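Aspartate-semialdehyde dehydrogenase (Vibrio cholerae, PDB 2R00) catalyses the NADPH-dependent reductive dephosphorylation of L-aspartyl-4-phosphate to L-aspartate-semialdehyde, a step on the way to lysine, methionine and threonine. Local coordinates at residues A[131-136]-A[214-219]; A[151-156]-A[230-235]; A[155-160]-A[236-241]; A[243-248]-A[310-315]; A[272-277]-A[291-296]. All coordinates share one frame; numbering follows the deposited sequence.

Interaction 1: A[131-136]-A[214-219]; sequences CSTIQM and MKMVWE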
# COMPACT_ATOMS: atom_id res chain seq x y z
N CYS A 131 16.25 -4.06 5.66
CA CYS A 131 15.88 -2.62 5.80
C CYS A 131 14.38 -2.43 6.03
O CYS A 131 13.99 -1.57 6.81
CB CYS A 131 16.36 -1.76 4.62
SG CYS A 131 16.33 0.08 4.92
N SER A 132 13.55 -3.25 5.38
CA SER A 132 12.11 -3.27 5.64
C SER A 132 11.78 -3.47 7.12
O SER A 132 10.92 -2.78 7.67
CB SER A 132 11.45 -4.39 4.84
OG SER A 132 11.11 -3.96 3.54
N THR A 133 12.45 -4.44 7.74
CA THR A 133 12.23 -4.77 9.15
C THR A 133 12.81 -3.68 10.06
O THR A 133 12.19 -3.31 11.06
CB THR A 133 12.87 -6.12 9.52
OG1 THR A 133 12.46 -7.12 8.58
CG2 THR A 133 12.45 -6.55 10.93
N ILE A 134 14.00 -3.19 9.73
CA ILE A 134 14.60 -2.06 10.44
C ILE A 134 13.63 -0.86 10.47
O ILE A 134 13.27 -0.38 11.55
CB ILE A 134 15.95 -1.64 9.82
CG1 ILE A 134 16.97 -2.78 9.91
CG2 ILE A 134 16.49 -0.36 10.51
CD1 ILE A 134 18.24 -2.56 9.09
N GLN A 135 13.20 -0.41 9.30
CA GLN A 135 12.27 0.72 9.15
C GLN A 135 11.06 0.57 10.06
O GLN A 135 10.73 1.48 10.82
CB GLN A 135 11.73 0.75 7.71
CG GLN A 135 12.46 1.60 6.69
CD GLN A 135 11.90 1.40 5.29
OE1 GLN A 135 12.60 0.88 4.41
NE2 GLN A 135 10.63 1.77 5.06
N MET A 136 10.39 -0.58 9.96
CA MET A 136 9.14 -0.82 10.67
C MET A 136 9.34 -0.86 12.19
O MET A 136 8.55 -0.29 12.95
CB MET A 136 8.47 -2.12 10.18
CG MET A 136 7.12 -2.41 10.85
SD MET A 136 6.28 -3.89 10.26
CE MET A 136 7.28 -5.21 10.94
N MET A 214 7.22 -14.48 5.07
CA MET A 214 7.46 -15.25 6.29
C MET A 214 8.75 -14.80 6.98
O MET A 214 8.83 -14.78 8.20
CB MET A 214 7.51 -16.75 5.99
CG MET A 214 6.13 -17.39 5.77
SD MET A 214 4.83 -16.86 6.91
CE MET A 214 5.46 -17.25 8.56
N LYS A 215 9.75 -14.44 6.18
CA LYS A 215 11.03 -14.00 6.75
C LYS A 215 10.86 -12.73 7.57
O LYS A 215 11.49 -12.58 8.61
CB LYS A 215 12.09 -13.83 5.67
CG LYS A 215 12.78 -15.15 5.32
CD LYS A 215 13.42 -15.15 3.95
CE LYS A 215 13.90 -13.78 3.51
NZ LYS A 215 15.14 -13.35 4.19
N MET A 216 9.98 -11.83 7.11
CA MET A 216 9.65 -10.62 7.85
C MET A 216 8.97 -10.93 9.18
O MET A 216 9.27 -10.31 10.20
CB MET A 216 8.78 -9.71 6.98
CG MET A 216 8.50 -8.34 7.56
SD MET A 216 8.09 -7.09 6.29
CE MET A 216 8.51 -5.63 7.24
N VAL A 217 8.05 -11.90 9.17
CA VAL A 217 7.42 -12.36 10.40
C VAL A 217 8.48 -12.80 11.40
O VAL A 217 8.47 -12.37 12.54
CB VAL A 217 6.48 -13.56 10.14
CG1 VAL A 217 5.92 -14.09 11.45
CG2 VAL A 217 5.35 -13.18 9.18
N TRP A 218 9.39 -13.65 10.95
CA TRP A 218 10.39 -14.26 11.83
C TRP A 218 11.39 -13.23 12.34
O TRP A 218 11.76 -13.25 13.52
CB TRP A 218 11.10 -15.42 11.11
CG TRP A 218 10.16 -16.54 10.73
CD1 TRP A 218 9.04 -16.96 11.42
CD2 TRP A 218 10.26 -17.39 9.58
NE1 TRP A 218 8.44 -18.01 10.75
CE2 TRP A 218 9.18 -18.31 9.63
CE3 TRP A 218 11.18 -17.49 8.52
CZ2 TRP A 218 8.97 -19.28 8.66
CZ3 TRP A 218 10.97 -18.47 7.54
CH2 TRP A 218 9.87 -19.35 7.62
N GLU A 219 11.81 -12.31 11.47
CA GLU A 219 12.66 -11.19 11.89
C GLU A 219 11.96 -10.31 12.94
O GLU A 219 12.57 -9.95 13.94
CB GLU A 219 13.12 -10.35 10.70
CG GLU A 219 14.10 -11.08 9.77
CD GLU A 219 14.69 -10.19 8.68
OE1 GLU A 219 14.95 -9.01 8.95
OE2 GLU A 219 14.94 -10.70 7.56
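Thr133 and Glu219 make the polar half of this contact. The hydroxyl OG1 of Thr133 donates to the carboxylate OE1 of Glu219 over 3.1 Å, coming down from above the carboxylate plane instead of within it. Thr133 can do this because its OG1 stands anti to the carbonyl carbon (chi1 -50°), while its methyl CG2 swings round to lie 3.9 Å from Glu219 CB. OE1 takes a second hydrogen bond from the backbone N of Asn130, so the carboxylate oxygen links the second helix to the start of the first, one residue before the nucleophile. The two elements are the helices 131-147 and 211-223, both laid on the same side of the C-terminal domain's sheet; the axes of the two segments pass 10.1 Å apart at an angle of 46°. The first begins at Cys131, which forms the acyl-thioester intermediate; Lys215 on the second is predicted to bind phosphate. The apolar half belongs to the methionines. Met216 reaches across as an extended chain, and its methyl CE ends 3.8 Å from Ser132 O and 4.0 Å from Ser132 CB. The same methyl meets CE of Met136 at 3.9 Å, the Met136 chain being bent at its last torsion (chi3 71°). Beneath, towards the sheet, Met216 packs on Thr156 and Glu246, and Met136 on Val154 and Ile152.

Interaction 2: A[151-156]-A[230-235]; sequences RINVTT and MVNPTC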
# COMPACT_ATOMS: atom_id res chain seq x y z
N ARG A 151 -1.19 -7.49 16.93
CA ARG A 151 -1.09 -7.87 15.53
C ARG A 151 -0.58 -6.72 14.67
O ARG A 151 -1.01 -5.57 14.83
CB ARG A 151 -2.46 -8.33 15.04
CG ARG A 151 -2.44 -9.04 13.70
CD ARG A 151 -3.85 -9.42 13.25
NE ARG A 151 -4.73 -9.64 14.40
CZ ARG A 151 -5.82 -8.92 14.65
NH1 ARG A 151 -6.19 -7.96 13.81
NH2 ARG A 151 -6.56 -9.18 15.73
N ILE A 152 0.35 -7.04 13.76
CA ILE A 152 0.83 -6.09 12.74
C ILE A 152 0.45 -6.63 11.37
O ILE A 152 0.79 -7.77 11.02
CB ILE A 152 2.38 -5.90 12.77
CG1 ILE A 152 2.86 -5.38 14.13
CG2 ILE A 152 2.84 -4.95 11.64
CD1 ILE A 152 4.36 -5.65 14.41
N ASN A 153 -0.26 -5.81 10.60
CA ASN A 153 -0.44 -6.05 9.18
C ASN A 153 0.33 -4.98 8.40
O ASN A 153 0.14 -3.77 8.61
CB ASN A 153 -1.93 -6.04 8.80
CG ASN A 153 -2.66 -7.32 9.25
OD1 ASN A 153 -2.57 -7.72 10.41
ND2 ASN A 153 -3.36 -7.96 8.32
N VAL A 154 1.23 -5.42 7.53
CA VAL A 154 2.15 -4.51 6.86
C VAL A 154 2.29 -4.85 5.38
O VAL A 154 2.43 -6.03 5.02
CB VAL A 154 3.53 -4.47 7.58
CG1 VAL A 154 4.20 -5.88 7.65
CG2 VAL A 154 4.47 -3.44 6.93
N THR A 155 2.27 -3.82 4.54
CA THR A 155 2.55 -3.93 3.12
C THR A 155 3.84 -3.16 2.79
O THR A 155 3.96 -1.99 3.15
CB THR A 155 1.38 -3.39 2.26
OG1 THR A 155 0.18 -4.10 2.58
CG2 THR A 155 1.67 -3.57 0.77
N THR A 156 4.80 -3.84 2.15
CA THR A 156 6.05 -3.20 1.73
C THR A 156 6.05 -3.05 0.22
O THR A 156 5.47 -3.86 -0.49
CB THR A 156 7.33 -3.99 2.16
OG1 THR A 156 7.42 -5.22 1.42
CG2 THR A 156 7.34 -4.28 3.66
N MET A 230 1.61 -11.36 16.34
CA MET A 230 1.29 -11.83 15.00
C MET A 230 1.64 -10.76 13.97
O MET A 230 1.39 -9.57 14.17
CB MET A 230 -0.17 -12.27 14.92
CG MET A 230 -0.49 -13.51 15.79
SD MET A 230 0.35 -15.06 15.32
CE MET A 230 1.72 -15.11 16.48
N VAL A 231 2.25 -11.20 12.88
CA VAL A 231 2.72 -10.32 11.81
C VAL A 231 2.20 -10.87 10.49
O VAL A 231 2.40 -12.04 10.17
CB VAL A 231 4.26 -10.25 11.76
CG1 VAL A 231 4.70 -9.16 10.77
CG2 VAL A 231 4.87 -9.99 13.16
N ASN A 232 1.52 -10.03 9.73
CA ASN A 232 0.92 -10.43 8.46
C ASN A 232 1.40 -9.52 7.33
O ASN A 232 0.78 -8.49 7.07
CB ASN A 232 -0.61 -10.40 8.62
CG ASN A 232 -1.08 -11.27 9.78
OD1 ASN A 232 -0.88 -12.48 9.76
ND2 ASN A 232 -1.67 -10.66 10.80
N PRO A 233 2.54 -9.86 6.71
CA PRO A 233 3.11 -9.01 5.67
C PRO A 233 2.60 -9.33 4.26
O PRO A 233 2.28 -10.49 3.94
CB PRO A 233 4.62 -9.31 5.74
CG PRO A 233 4.79 -10.31 6.87
CD PRO A 233 3.45 -10.98 6.99
N THR A 234 2.55 -8.28 3.44
CA THR A 234 2.33 -8.40 2.01
C THR A 234 3.47 -7.66 1.33
O THR A 234 3.61 -6.44 1.47
CB THR A 234 0.97 -7.81 1.58
OG1 THR A 234 -0.07 -8.45 2.33
CG2 THR A 234 0.72 -8.06 0.09
N CYS A 235 4.32 -8.40 0.63
CA CYS A 235 5.50 -7.82 0.01
C CYS A 235 5.21 -7.66 -1.47
O CYS A 235 5.13 -8.65 -2.21
CB CYS A 235 6.74 -8.68 0.30
SG CYS A 235 7.08 -8.77 2.10
O HOH W 1 -1.66 -5.66 1.37
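The carbonyl O of Ile152 is approached twice from the neighbouring strand: Asn232 N donates to it at 2.7 Å, almost in line with the C=O bond, and Val231 CA makes a CA-H...O contact at 3.3 Å. Four more backbone bonds continue the parallel pairing, among them Thr234 N to Val154 O at 2.8 Å. Between the side chains, Asn232 ND2 donates almost straight (165°) to Asn153 OD1 at 3.1 Å. The acceptor lies in the amide plane of Asn232, yet ND2 stands above the carbonyl plane of Asn153, the two amides being turned 58° apart. CG of Arg151 rests 3.4 Å from Asn232 ND2. The remaining amide atoms serve the dimer: Asn153 ND2 bonds Asp300, Asn232 OD1 bonds Ile301 N and Thr234 OG1 bonds Arg298, all of the second subunit. The other face is mostly apolar. There Val154 CG1, held between the backbone N and the carbonyl carbon (chi1 58°), crosses Pro233 CB at 3.9 Å beneath helices 131-147 and 211-223. Strand 149-159, helix 211-223 and strand 230-238 thus form a beta-alpha-beta crossover at the margin of the dimerization domain's sheet, helices on one face and the partner subunit on the other.

Interaction 3: A[155-160]-A[236-241]; sequences TTYQSV and VRVPVF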
# COMPACT_ATOMS: atom_id res chain seq x y z
N THR A 155 2.27 -3.82 4.54
CA THR A 155 2.55 -3.93 3.12
C THR A 155 3.84 -3.16 2.79
O THR A 155 3.96 -1.99 3.15
CB THR A 155 1.38 -3.39 2.26
OG1 THR A 155 0.18 -4.10 2.58
CG2 THR A 155 1.67 -3.57 0.77
N THR A 156 4.80 -3.84 2.15
CA THR A 156 6.05 -3.20 1.73
C THR A 156 6.05 -3.05 0.22
O THR A 156 5.47 -3.86 -0.49
CB THR A 156 7.33 -3.99 2.16
OG1 THR A 156 7.42 -5.22 1.42
CG2 THR A 156 7.34 -4.28 3.66
N TYR A 157 6.74 -2.01 -0.25
CA TYR A 157 6.75 -1.67 -1.66
C TYR A 157 8.18 -1.47 -2.12
O TYR A 157 8.93 -0.68 -1.53
CB TYR A 157 5.96 -0.38 -1.90
CG TYR A 157 4.54 -0.37 -1.38
CD1 TYR A 157 4.24 0.18 -0.14
CD2 TYR A 157 3.50 -0.88 -2.15
CE1 TYR A 157 2.93 0.22 0.34
CE2 TYR A 157 2.19 -0.84 -1.69
CZ TYR A 157 1.91 -0.30 -0.44
OH TYR A 157 0.62 -0.27 0.03
N GLN A 158 8.56 -2.18 -3.17
CA GLN A 158 9.86 -2.03 -3.80
C GLN A 158 9.73 -2.31 -5.29
O GLN A 158 8.78 -2.96 -5.73
CB GLN A 158 10.88 -2.98 -3.17
CG GLN A 158 10.52 -4.44 -3.25
CD GLN A 158 11.38 -5.32 -2.35
OE1 GLN A 158 12.59 -5.11 -2.24
NE2 GLN A 158 10.75 -6.30 -1.69
N SER A 159 10.70 -1.82 -6.06
CA SER A 159 10.71 -1.96 -7.52
C SER A 159 10.74 -3.43 -7.94
O SER A 159 11.35 -4.25 -7.26
CB SER A 159 11.96 -1.30 -8.08
OG SER A 159 13.11 -1.97 -7.59
N VAL A 160 10.12 -3.74 -9.08
CA VAL A 160 10.21 -5.09 -9.64
C VAL A 160 11.63 -5.41 -10.13
O VAL A 160 12.06 -6.57 -10.07
CB VAL A 160 9.12 -5.36 -10.72
CG1 VAL A 160 9.26 -4.43 -11.92
CG2 VAL A 160 9.12 -6.84 -11.16
N VAL A 236 5.03 -6.41 -1.87
CA VAL A 236 4.51 -6.06 -3.18
C VAL A 236 5.60 -5.46 -4.06
O VAL A 236 6.41 -4.64 -3.61
CB VAL A 236 3.32 -5.06 -3.04
CG1 VAL A 236 2.95 -4.45 -4.37
CG2 VAL A 236 2.12 -5.76 -2.45
N ARG A 237 5.64 -5.89 -5.32
CA ARG A 237 6.56 -5.29 -6.26
C ARG A 237 5.81 -4.26 -7.08
O ARG A 237 4.69 -4.51 -7.56
CB ARG A 237 7.21 -6.35 -7.15
CG ARG A 237 8.72 -6.34 -7.05
CD ARG A 237 9.24 -7.27 -5.97
NE ARG A 237 10.52 -6.81 -5.40
CZ ARG A 237 11.72 -6.96 -5.97
NH1 ARG A 237 11.85 -7.54 -7.16
NH2 ARG A 237 12.81 -6.50 -5.35
N VAL A 238 6.40 -3.08 -7.22
CA VAL A 238 5.78 -2.04 -8.04
C VAL A 238 6.54 -1.81 -9.37
O VAL A 238 7.78 -1.83 -9.38
CB VAL A 238 5.44 -0.72 -7.24
CG1 VAL A 238 5.83 -0.80 -5.76
CG2 VAL A 238 5.95 0.54 -7.93
N PRO A 239 5.79 -1.63 -10.48
CA PRO A 239 6.40 -1.48 -11.81
C PRO A 239 7.65 -0.59 -11.82
O PRO A 239 8.69 -1.03 -12.29
CB PRO A 239 5.26 -0.87 -12.65
CG PRO A 239 4.02 -1.45 -12.04
CD PRO A 239 4.31 -1.58 -10.55
N VAL A 240 7.56 0.63 -11.29
CA VAL A 240 8.72 1.52 -11.17
C VAL A 240 8.70 2.24 -9.80
O VAL A 240 7.69 2.82 -9.44
CB VAL A 240 8.80 2.57 -12.32
CG1 VAL A 240 10.17 3.25 -12.35
CG2 VAL A 240 8.50 1.92 -13.69
N PHE A 241 9.82 2.21 -9.07
CA PHE A 241 9.86 2.73 -7.70
C PHE A 241 11.27 3.06 -7.21
O PHE A 241 12.16 2.19 -7.20
CB PHE A 241 9.22 1.70 -6.75
CG PHE A 241 8.53 2.30 -5.55
CD1 PHE A 241 7.48 3.20 -5.71
CD2 PHE A 241 8.89 1.91 -4.25
CE1 PHE A 241 6.82 3.73 -4.60
CE2 PHE A 241 8.23 2.43 -3.13
CZ PHE A 241 7.19 3.35 -3.31
O HOH W 2 8.05 -5.53 -1.25
O HOH W 3 12.87 0.31 -4.73
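Gln158 and Arg237, both predicted to bind substrate, face each other at the C-terminal ends of two parallel strands, the usual place for binding residues in an alpha/beta fold. Backbone bonds keep the strands paired up to this point, the last two being Val238 N to Gln158 O (2.8 Å) and Val160 N to Val238 O (3.0 Å). Gln158 puts its CG between the backbone N and the carbonyl carbon (chi1 59°) and then runs out extended. Arg237 turns sharply at its second torsion (chi2 91°), which folds the guanidinium back over the end of the first strand. Ser159 O then lies over the centre of that group, 3.0 Å from Arg237 CZ, too far from the N-H directions to count as a hydrogen bond. The amide of Gln158 meets the guanidinium edge with the planes 77° apart, and NH2 of Arg237 gives a weak bond to Gln158 OE1 at 3.4 Å. On the opposite side of the sheet Tyr157 holds CB against Phe241 CE2 (3.8 Å) and Val238 CG1, while its OH bonds Tyr157 of the second subunit. NE2 of Gln158 is shared by Glu212 and a water; the water accepts from NE2 at 2.8 Å, donates to Val236 O and bonds Thr156 OG1.

Interaction 4: A[243-248]-A[310-315]; sequences GHAEAV and WVVADN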
# COMPACT_ATOMS: atom_id res chain seq x y z
N GLY A 243 13.36 4.13 -3.93
CA GLY A 243 13.28 4.08 -2.49
C GLY A 243 12.35 2.97 -2.05
O GLY A 243 11.95 2.12 -2.85
N HIS A 244 11.99 2.98 -0.77
CA HIS A 244 11.22 1.91 -0.18
C HIS A 244 10.14 2.48 0.72
O HIS A 244 10.36 3.46 1.42
CB HIS A 244 12.14 0.97 0.61
CG HIS A 244 11.43 -0.17 1.27
ND1 HIS A 244 11.12 -0.17 2.61
CD2 HIS A 244 10.94 -1.33 0.77
CE1 HIS A 244 10.49 -1.29 2.91
NE2 HIS A 244 10.36 -2.01 1.81
N ALA A 245 8.97 1.85 0.71
CA ALA A 245 7.86 2.31 1.54
C ALA A 245 7.13 1.13 2.17
O ALA A 245 7.18 0.01 1.64
CB ALA A 245 6.89 3.16 0.73
N GLU A 246 6.48 1.39 3.31
CA GLU A 246 5.65 0.41 4.01
C GLU A 246 4.41 1.09 4.54
O GLU A 246 4.49 2.18 5.06
CB GLU A 246 6.38 -0.16 5.22
CG GLU A 246 7.72 -0.71 4.91
CD GLU A 246 8.42 -1.18 6.14
OE1 GLU A 246 8.24 -0.58 7.22
OE2 GLU A 246 9.15 -2.16 6.02
N ALA A 247 3.27 0.42 4.39
CA ALA A 247 2.02 0.83 5.02
C ALA A 247 1.82 -0.11 6.20
O ALA A 247 1.89 -1.34 6.04
CB ALA A 247 0.86 0.70 4.04
N VAL A 248 1.61 0.45 7.39
CA VAL A 248 1.57 -0.35 8.62
C VAL A 248 0.25 -0.15 9.36
O VAL A 248 -0.14 0.98 9.67
CB VAL A 248 2.74 -0.02 9.61
CG1 VAL A 248 2.78 -1.03 10.76
CG2 VAL A 248 4.08 0.02 8.89
N TRP A 310 2.49 5.20 7.65
CA TRP A 310 3.37 4.82 6.56
C TRP A 310 4.79 5.20 6.90
O TRP A 310 5.04 6.21 7.56
CB TRP A 310 2.95 5.52 5.26
CG TRP A 310 1.74 4.90 4.60
CD1 TRP A 310 0.49 4.75 5.14
CD2 TRP A 310 1.67 4.36 3.27
NE1 TRP A 310 -0.35 4.15 4.23
CE2 TRP A 310 0.35 3.90 3.08
CE3 TRP A 310 2.60 4.22 2.23
CZ2 TRP A 310 -0.07 3.31 1.88
CZ3 TRP A 310 2.19 3.64 1.05
CH2 TRP A 310 0.86 3.19 0.88
N VAL A 311 5.73 4.36 6.47
CA VAL A 311 7.13 4.50 6.82
C VAL A 311 7.91 4.43 5.52
O VAL A 311 7.68 3.53 4.71
CB VAL A 311 7.59 3.36 7.78
CG1 VAL A 311 9.02 3.58 8.22
CG2 VAL A 311 6.68 3.27 8.97
N VAL A 312 8.80 5.39 5.31
CA VAL A 312 9.57 5.48 4.08
C VAL A 312 11.07 5.53 4.36
O VAL A 312 11.51 6.12 5.36
CB VAL A 312 9.10 6.70 3.20
CG1 VAL A 312 10.04 6.95 2.04
CG2 VAL A 312 7.68 6.47 2.66
N ALA A 313 11.85 4.87 3.51
CA ALA A 313 13.29 5.07 3.41
C ALA A 313 13.59 5.51 1.99
O ALA A 313 13.26 4.80 1.03
CB ALA A 313 14.04 3.79 3.72
N ASP A 314 14.20 6.69 1.86
CA ASP A 314 14.62 7.19 0.55
C ASP A 314 15.87 6.43 0.10
O ASP A 314 15.86 5.80 -0.96
CB ASP A 314 14.88 8.70 0.58
CG ASP A 314 15.19 9.26 -0.80
OD1 ASP A 314 14.55 8.84 -1.79
OD2 ASP A 314 16.09 10.14 -0.89
N ASN A 315 16.93 6.48 0.91
CA ASN A 315 18.13 5.71 0.60
C ASN A 315 18.18 4.42 1.41
O ASN A 315 18.61 4.40 2.57
CB ASN A 315 19.41 6.54 0.78
CG ASN A 315 20.62 5.90 0.11
OD1 ASN A 315 21.38 6.58 -0.59
ND2 ASN A 315 20.79 4.60 0.30
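Ala247 sets its methyl over one face of the indole of Trp310: CB sits 3.7 Å from the centroid of the six-membered ring, 24° off the normal, a CH-pi contact whose shortest reach is 3.4 Å to Trp310 CE2. The indole comes to lie there because its CG stands anti to the carbonyl carbon (chi1 -77°), folding the ring back across the neighbouring strand. The Tyr157 ring meets the indole at its rim on the side of Ala247, the planes nearly parallel, and Arg296 makes a cation-pi contact from the other face. On this same face of the sheet, Ala245 CB touches Val312 CG2 at 3.9 Å. The opposite face carries two polar side chains of strand 244-252, His244 and Glu246. Glu246 runs beside Val311, both pointing the same way, with OE1 4.0 Å from Val311 CB. Its OE2 lies in the plane of the His244 imidazole, at the ring edge. His244, the predicted proton acceptor, carries its ring anti to the backbone N (chi1 180°), away from Ala313 and towards helix 131-147, where ND1 is hydrogen-bonded to Gln135. Paired backbone bonds, His244 N to Ala313 O and Ala313 N to His244 O, both 2.9 Å, hold the strands in antiparallel register. Strand 244-252 lies between strands 149-159 and 306-313 in the sheet; helix 131-147 covers the face of His244 and Glu246, residues of the second subunit approach Ala245 and Trp310, and helix 316-335 starts directly after Asn315.

Interaction 5: A[272-277]-A[291-296]; sequences ELFRGA and HVLVGR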
# COMPACT_ATOMS: atom_id res chain seq x y z
N GLU A 272 11.90 10.82 11.58
CA GLU A 272 11.35 12.11 11.19
C GLU A 272 9.85 11.96 10.92
O GLU A 272 9.44 11.24 10.01
CB GLU A 272 12.08 12.69 9.97
CG GLU A 272 11.48 14.03 9.51
CD GLU A 272 12.45 14.91 8.74
OE1 GLU A 272 13.66 14.59 8.71
OE2 GLU A 272 12.00 15.92 8.16
N LEU A 273 9.05 12.64 11.74
CA LEU A 273 7.61 12.65 11.56
C LEU A 273 7.13 13.85 10.73
O LEU A 273 7.48 15.00 11.02
CB LEU A 273 6.88 12.65 12.91
CG LEU A 273 5.36 12.50 12.80
CD1 LEU A 273 4.95 11.04 12.99
CD2 LEU A 273 4.67 13.41 13.79
N PHE A 274 6.32 13.55 9.72
CA PHE A 274 5.69 14.55 8.87
C PHE A 274 4.20 14.64 9.22
O PHE A 274 3.45 13.67 9.06
CB PHE A 274 5.86 14.19 7.39
CG PHE A 274 7.29 14.19 6.93
CD1 PHE A 274 8.16 13.16 7.30
CD2 PHE A 274 7.76 15.21 6.11
CE1 PHE A 274 9.47 13.16 6.88
CE2 PHE A 274 9.07 15.21 5.68
CZ PHE A 274 9.94 14.19 6.07
N ARG A 275 3.80 15.79 9.73
CA ARG A 275 2.42 16.00 10.18
C ARG A 275 1.55 16.52 9.04
O ARG A 275 0.32 16.54 9.15
CB ARG A 275 2.37 16.97 11.37
CG ARG A 275 2.73 16.34 12.72
CD ARG A 275 2.86 17.42 13.80
NE ARG A 275 3.25 16.88 15.11
CZ ARG A 275 2.41 16.32 15.98
NH1 ARG A 275 1.11 16.21 15.71
NH2 ARG A 275 2.88 15.88 17.13
N GLY A 276 2.19 16.93 7.95
CA GLY A 276 1.47 17.46 6.81
C GLY A 276 1.62 18.97 6.73
O GLY A 276 1.88 19.63 7.75
N ALA A 277 1.47 19.51 5.53
CA ALA A 277 1.65 20.93 5.29
C ALA A 277 0.31 21.57 4.95
O ALA A 277 -0.48 20.99 4.21
CB ALA A 277 2.64 21.15 4.15
N HIS A 291 17.40 8.18 8.11
CA HIS A 291 16.34 8.38 9.09
C HIS A 291 15.08 7.66 8.64
O HIS A 291 14.85 7.45 7.45
CB HIS A 291 16.06 9.88 9.27
CG HIS A 291 16.94 10.56 10.27
ND1 HIS A 291 18.31 10.38 10.30
CD2 HIS A 291 16.65 11.43 11.26
CE1 HIS A 291 18.82 11.10 11.28
NE2 HIS A 291 17.84 11.75 11.88
N VAL A 292 14.26 7.29 9.61
CA VAL A 292 13.00 6.62 9.36
C VAL A 292 11.93 7.71 9.21
O VAL A 292 11.60 8.41 10.18
CB VAL A 292 12.70 5.60 10.50
CG1 VAL A 292 11.30 5.02 10.40
CG2 VAL A 292 13.75 4.48 10.49
N LEU A 293 11.43 7.86 7.99
CA LEU A 293 10.46 8.90 7.64
C LEU A 293 9.05 8.37 7.84
O LEU A 293 8.66 7.39 7.20
CB LEU A 293 10.67 9.32 6.18
CG LEU A 293 11.79 10.26 5.68
CD1 LEU A 293 12.88 10.59 6.71
CD2 LEU A 293 12.40 9.71 4.39
N VAL A 294 8.29 9.00 8.74
CA VAL A 294 6.95 8.52 9.11
C VAL A 294 5.88 9.58 8.80
O VAL A 294 6.11 10.78 8.99
CB VAL A 294 6.89 8.08 10.60
CG1 VAL A 294 5.48 7.65 11.00
CG2 VAL A 294 7.88 6.92 10.87
N GLY A 295 4.73 9.14 8.28
CA GLY A 295 3.60 10.04 7.98
C GLY A 295 2.27 9.32 7.92
O GLY A 295 2.20 8.10 8.16
N ARG A 296 1.21 10.06 7.59
CA ARG A 296 -0.16 9.54 7.49
C ARG A 296 -0.55 8.75 8.74
O ARG A 296 -1.16 7.69 8.66
CB ARG A 296 -0.35 8.72 6.18
CG ARG A 296 -1.81 8.38 5.78
CD ARG A 296 -1.99 8.16 4.25
NE ARG A 296 -0.80 7.57 3.64
CZ ARG A 296 -0.36 7.80 2.40
NH1 ARG A 296 -0.99 8.63 1.57
NH2 ARG A 296 0.73 7.19 2.00
O HOH W 4 2.17 12.61 6.78
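Phe274 turns its ring edge to strand 292-300: Val294 O lies in the ring plane, 3.6 Å from CD1, and CE1 rests 3.9 Å from Leu293 CG. The same carbonyl, Val294 O, accepts the backbone N of Phe274 at 2.9 Å, so main chain and ring converge on one oxygen. Glu272 pairs through both its N and its O, the N donating to Val292 O and the O accepting from Val294 N, each at 2.8 Å. Facing the other way, Leu273 has CG anti to the backbone N (chi1 -174°), which carries CD1 across to Val294 CG1 at 4.0 Å. Past the last direct bond the chains part, and a water bridges them, donating to Phe274 O and accepting from Arg296 N. One shell out, Arg284 binds three consecutive residues: a salt bridge to Glu272 OE2, a hydrogen bond to Leu273 O and a cation-pi contact with Phe274. Leu265 of helix 258-267 packs on Leu273 and Val294, while Phe195 and Ile198 of the second subunit reach Leu293 and Phe274. Strand 244-252, helix 258-267 and strand 271-273 make a beta-alpha-beta crossover that passes over two strands, placing this short strand parallel to 292-300 at the end of the dimerization domain's sheet.

Overall arrangement
Interactions 2 to 5 all lie in one sheet, 2 and 3 on the same strand pair, 4 and 5 on further pairs, and interaction 1 lies on its helix-covered face. Interactions 2 and 3 share Thr155 and Thr156, and Thr155 O to Ala247 N (2.8 Å) joins both to interaction 4. Interaction 5 is nested in the chain loop closed by interaction 4 and continues the sheet by Val312 N to Leu293 O (2.8 Å). Where interactions 1, 3 and 4 meet, Cys131 of the active site lies with the predicted ligands Lys215, Gln158 and Arg237 and the predicted proton acceptor His244. Interaction 5 is centred about 20 Å from interaction 1, yet Val292 CG1 reaches Gln135 O at 3.6 Å.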